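Local coordinates for 3-keto-5-aminohexanoate cleavage protein (Archaeoglobus fulgidus, PDB 3LOT), which probably cleaves beta-keto acids such as 3-keto-5-aminohexanoate, a zinc-dependent reaction carried out in a TIM-barrel fold, at residues A112-G117 with R162-N167; D156-S161 with E190-P195. All blocks are in the same frame, centred on the assembly; numbering follows the deposited sequence.

Contact 1 of 2, residues A112-G117 with R162-N167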
# COMPACT_ATOMS: atom_id res chain seq x y z
N ALA D 112 29.92 -7.76 -7.05
CA ALA D 112 29.55 -7.73 -8.46
C ALA D 112 28.04 -7.89 -8.62
O ALA D 112 27.37 -8.39 -7.71
CB ALA D 112 30.26 -8.76 -9.25
N THR D 113 27.49 -7.44 -9.74
CA THR D 113 26.04 -7.44 -9.83
C THR D 113 25.57 -8.84 -10.20
O THR D 113 26.31 -9.61 -10.82
CB THR D 113 25.48 -6.32 -10.76
OG1 THR D 113 25.92 -6.48 -12.10
CG2 THR D 113 25.95 -4.99 -10.26
N PHE D 114 24.33 -9.14 -9.81
CA PHE D 114 23.73 -10.47 -9.81
C PHE D 114 22.25 -10.22 -10.08
O PHE D 114 21.49 -10.03 -9.15
CB PHE D 114 23.92 -11.08 -8.40
CG PHE D 114 23.74 -12.56 -8.31
CD1 PHE D 114 22.51 -13.13 -8.53
CD2 PHE D 114 24.80 -13.37 -7.96
CE1 PHE D 114 22.34 -14.50 -8.39
CE2 PHE D 114 24.66 -14.74 -7.80
CZ PHE D 114 23.42 -15.33 -8.01
N ASN D 115 21.88 -10.20 -11.37
CA ASN D 115 20.51 -9.97 -11.86
C ASN D 115 19.51 -11.14 -11.62
O ASN D 115 19.80 -12.31 -11.94
CB ASN D 115 20.61 -9.65 -13.30
CG ASN D 115 21.41 -8.39 -13.51
OD1 ASN D 115 20.88 -7.28 -13.35
ND2 ASN D 115 22.72 -8.54 -13.85
N MSE D 116 18.37 -10.82 -11.04
CA MSE D 116 17.53 -11.86 -10.39
C MSE D 116 16.33 -12.38 -11.17
O MSE D 116 15.45 -13.01 -10.58
CB MSE D 116 17.07 -11.33 -9.04
CG MSE D 116 18.14 -11.23 -8.06
SE MSE D 116 18.82 -12.98 -7.58
CE MSE D 116 17.21 -13.94 -7.28
N GLY D 117 16.29 -12.17 -12.48
CA GLY D 117 15.29 -12.87 -13.30
C GLY D 117 15.42 -12.62 -14.77
O GLY D 117 16.10 -11.68 -15.17
N ARG D 162 27.14 -20.04 -6.81
CA ARG D 162 28.34 -20.79 -6.52
C ARG D 162 29.62 -20.12 -6.96
O ARG D 162 30.60 -20.12 -6.22
CB ARG D 162 28.28 -22.16 -7.17
CG ARG D 162 27.32 -23.10 -6.46
CD ARG D 162 27.46 -24.54 -7.02
NE ARG D 162 26.71 -24.71 -8.28
CZ ARG D 162 25.38 -24.87 -8.35
NH1 ARG D 162 24.62 -24.91 -7.25
NH2 ARG D 162 24.79 -24.99 -9.56
N ILE D 163 29.61 -19.55 -8.16
CA ILE D 163 30.73 -18.79 -8.67
C ILE D 163 31.12 -17.64 -7.73
O ILE D 163 32.32 -17.41 -7.45
CB ILE D 163 30.45 -18.28 -10.10
CG1 ILE D 163 30.49 -19.43 -11.09
CG2 ILE D 163 31.49 -17.24 -10.49
CD1 ILE D 163 29.74 -19.15 -12.39
N PHE D 164 30.13 -16.92 -7.21
CA PHE D 164 30.41 -15.79 -6.31
C PHE D 164 31.04 -16.29 -5.03
O PHE D 164 32.03 -15.74 -4.55
CB PHE D 164 29.14 -14.97 -6.01
CG PHE D 164 28.83 -13.94 -7.05
CD1 PHE D 164 28.70 -14.29 -8.40
CD2 PHE D 164 28.65 -12.59 -6.69
CE1 PHE D 164 28.38 -13.31 -9.39
CE2 PHE D 164 28.34 -11.63 -7.67
CZ PHE D 164 28.21 -12.00 -9.02
N LYS D 165 30.49 -17.36 -4.47
CA LYS D 165 31.07 -17.93 -3.24
C LYS D 165 32.50 -18.42 -3.45
O LYS D 165 33.34 -18.23 -2.59
CB LYS D 165 30.19 -19.09 -2.76
CG LYS D 165 28.94 -18.65 -2.03
CD LYS D 165 28.01 -19.81 -1.80
CE LYS D 165 26.73 -19.34 -1.12
NZ LYS D 165 25.81 -20.48 -0.93
N GLU D 166 32.76 -19.06 -4.57
CA GLU D 166 34.10 -19.60 -4.88
C GLU D 166 35.19 -18.53 -4.94
O GLU D 166 36.33 -18.77 -4.64
CB GLU D 166 34.06 -20.28 -6.23
CG GLU D 166 33.37 -21.60 -6.21
CD GLU D 166 33.03 -22.12 -7.60
OE1 GLU D 166 33.44 -21.48 -8.59
OE2 GLU D 166 32.35 -23.19 -7.70
N ASN D 167 34.82 -17.34 -5.36
CA ASN D 167 35.77 -16.26 -5.56
C ASN D 167 35.60 -15.18 -4.51
O ASN D 167 36.17 -14.07 -4.65
CB ASN D 167 35.61 -15.69 -6.97
CG ASN D 167 35.94 -16.71 -8.04
OD1 ASN D 167 37.12 -16.99 -8.28
ND2 ASN D 167 34.91 -17.27 -8.70

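Contact 2 of 2, residues D156-S161 with E190-P195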
# COMPACT_ATOMS: atom_id res chain seq x y z
N ASP D 156 20.68 -20.71 -14.12
CA ASP D 156 21.77 -19.72 -14.20
C ASP D 156 22.11 -19.18 -12.79
O ASP D 156 23.27 -19.06 -12.44
CB ASP D 156 21.36 -18.50 -15.04
CG ASP D 156 21.22 -18.79 -16.54
OD1 ASP D 156 21.80 -19.77 -17.05
OD2 ASP D 156 20.54 -17.98 -17.20
N LEU D 157 21.08 -18.83 -12.02
CA LEU D 157 21.30 -18.19 -10.71
C LEU D 157 21.93 -19.15 -9.69
O LEU D 157 22.73 -18.73 -8.84
CB LEU D 157 19.98 -17.61 -10.17
CG LEU D 157 19.33 -16.58 -11.10
CD1 LEU D 157 17.95 -16.18 -10.60
CD2 LEU D 157 20.25 -15.37 -11.30
N GLU D 158 21.61 -20.43 -9.78
CA GLU D 158 22.22 -21.41 -8.92
C GLU D 158 23.73 -21.44 -9.18
O GLU D 158 24.53 -21.36 -8.24
CB GLU D 158 21.62 -22.79 -9.17
CG GLU D 158 20.19 -22.94 -8.70
CD GLU D 158 19.50 -24.20 -9.20
OE1 GLU D 158 20.19 -25.22 -9.47
OE2 GLU D 158 18.25 -24.18 -9.31
N ALA D 159 24.12 -21.53 -10.45
CA ALA D 159 25.54 -21.62 -10.83
C ALA D 159 26.28 -20.31 -10.46
O ALA D 159 27.42 -20.35 -9.98
CB ALA D 159 25.69 -21.92 -12.34
N LEU D 160 25.61 -19.18 -10.68
CA LEU D 160 26.14 -17.86 -10.33
C LEU D 160 26.37 -17.73 -8.82
O LEU D 160 27.42 -17.23 -8.40
CB LEU D 160 25.25 -16.73 -10.84
CG LEU D 160 25.87 -15.35 -11.02
CD1 LEU D 160 26.89 -15.39 -12.12
CD2 LEU D 160 24.81 -14.27 -11.31
N SER D 161 25.43 -18.22 -8.00
CA SER D 161 25.59 -18.16 -6.57
C SER D 161 26.87 -18.90 -6.17
O SER D 161 27.62 -18.42 -5.33
CB SER D 161 24.36 -18.71 -5.84
OG SER D 161 24.38 -20.14 -5.76
N GLU D 190 16.29 -21.23 -0.23
CA GLU D 190 16.83 -22.47 -0.75
C GLU D 190 18.31 -22.68 -0.38
O GLU D 190 18.88 -23.72 -0.64
CB GLU D 190 16.65 -22.50 -2.27
CG GLU D 190 15.22 -22.75 -2.70
CD GLU D 190 14.71 -24.12 -2.38
OE1 GLU D 190 15.40 -25.10 -2.76
OE2 GLU D 190 13.60 -24.25 -1.78
N GLY D 191 18.90 -21.68 0.25
CA GLY D 191 20.26 -21.76 0.71
C GLY D 191 21.31 -21.28 -0.27
O GLY D 191 22.46 -21.48 -0.01
N TYR D 192 20.95 -20.66 -1.39
CA TYR D 192 21.98 -20.32 -2.39
C TYR D 192 22.64 -18.98 -2.10
O TYR D 192 23.83 -18.80 -2.40
CB TYR D 192 21.41 -20.29 -3.80
CG TYR D 192 20.97 -21.62 -4.29
CD1 TYR D 192 21.89 -22.56 -4.73
CD2 TYR D 192 19.63 -21.93 -4.34
CE1 TYR D 192 21.47 -23.80 -5.19
CE2 TYR D 192 19.19 -23.16 -4.79
CZ TYR D 192 20.11 -24.08 -5.20
OH TYR D 192 19.65 -25.27 -5.66
N LEU D 193 21.89 -18.06 -1.48
CA LEU D 193 22.36 -16.71 -1.23
C LEU D 193 22.61 -16.57 0.27
O LEU D 193 21.75 -16.87 1.08
CB LEU D 193 21.32 -15.72 -1.74
CG LEU D 193 21.01 -15.79 -3.24
CD1 LEU D 193 19.86 -14.82 -3.64
CD2 LEU D 193 22.29 -15.51 -4.09
N GLU D 194 23.77 -16.06 0.65
CA GLU D 194 24.12 -15.95 2.05
C GLU D 194 23.75 -14.58 2.63
O GLU D 194 24.12 -13.54 2.08
CB GLU D 194 25.63 -16.20 2.24
CG GLU D 194 26.03 -16.51 3.65
CD GLU D 194 25.35 -17.78 4.25
OE1 GLU D 194 24.82 -18.63 3.48
OE2 GLU D 194 25.35 -17.92 5.51
N PRO D 195 23.07 -14.58 3.78
CA PRO D 195 22.66 -13.32 4.37
C PRO D 195 23.84 -12.67 5.07
O PRO D 195 24.77 -13.35 5.38
CB PRO D 195 21.63 -13.75 5.40
CG PRO D 195 22.11 -15.02 5.86
CD PRO D 195 22.64 -15.70 4.62
O HOH W 1 26.06 -16.64 -3.71

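Contact 1 of 2, residues A112-G117 with R162-N167
Phe-114, on the barrel strand 111-115, turns the edge of its ring toward the face of Phe-164 from helix 154-166, a T-shaped pair with centroids 5.0 Å apart and planes at 70°. CD2 of Phe-114 does the touching: it stands over the middle of the Phe-164 ring, 3.8 Å from CZ of Phe-164. The ring of Phe-114 reaches the helix with CG anti to the backbone N (chi1 -163°), its long axis running past that of Phe-164 in the reverse sense. Phe-164 thrusts its far end at the strand, where CE2 of Phe-164 lies 3.8 Å from the methyl CB of Ala-112. The rim of the same ring meets the backbone: Ala-112 O is 3.4 Å from CE2 of Phe-164, and Thr-113 O is 3.5 Å from CZ of Phe-164, both near the ring plane. Val-104 of helix 103-107 also packs on Phe-164. A leucine in place of Phe-164 would probably leave the Phe-114 edge without a pi face and open a gap beside Ala-112. With no hydrogen bond crossing between strand and helix, this buried barrel interface relies on apolar and aromatic packing, with the weakly positive ring edge probably favoured beside the two carbonyl oxygens.

Contact 2 of 2, residues D156-S161 with E190-P195
Glu-158 lays its aliphatic stem over one face of the Tyr-192 ring, a CH-pi contact in which CG of Glu-158 is 4.0 Å from the ring centroid of Tyr-192 and displaced toward the rim. The closest ring atom is CZ of Tyr-192, 3.7 Å from CG of Glu-158. Beyond CG the glutamate chain is extended, and its carboxylate lies nearly parallel to the ring, the planes 9° apart. One helical turn on, OG of Ser-161 sits 3.6 Å from CB of Tyr-192, while CB of Ser-161 is 3.5 Å from Tyr-192 O. CD2 of Leu-193 adds a looser apolar touch to the serine CB. These contacts set helix 154-166 against the loop that follows helix 178-189 and leads into strand 197-203, joining one outer helix of the TIM barrel to the loop that leaves the next. Gly-191, with its positive phi, ends helix 178-189 in a Schellman motif just before Tyr-192. On the helix side, OG of Ser-161 donates to Glu-158 O at 2.8 Å, with chi1 at 82° turning the hydroxyl back along its own helix. A water donates to Ser-161 O at 2.9 Å and, weakly, to Tyr-192 O. Farther out, Met-187 of helix 178-189 packs on Tyr-192, and the carboxylate of Glu-158 forms a salt bridge through OE2 with Arg-146 of the second subunit.

Overall arrangement
Contacts 1 and 2 share helix 154-166, and their centres are 7 Å apart. Their segments alternate along the chain. Phe-114 ties them together: CD2 of Phe-114 is 3.5 Å from CD2 of Leu-160, and the Phe-114 ring also packs on Leu-193. Lys-165 NZ also lies 3.0 Å from Tyr-192 O. Contact 1 lies nearer the metal site. On its strand, the side chain of Thr-113 is about 5 Å from the zinc ion, which His-50, His-52 and Glu-262 bind, and Thr-113 OG1 hydrogen-bonds an unidentified molecule, probably from the crystallisation liquor. Contact 2 lies farther out, its centre about 19 Å from that of the chain against about 14 Å for contact 1.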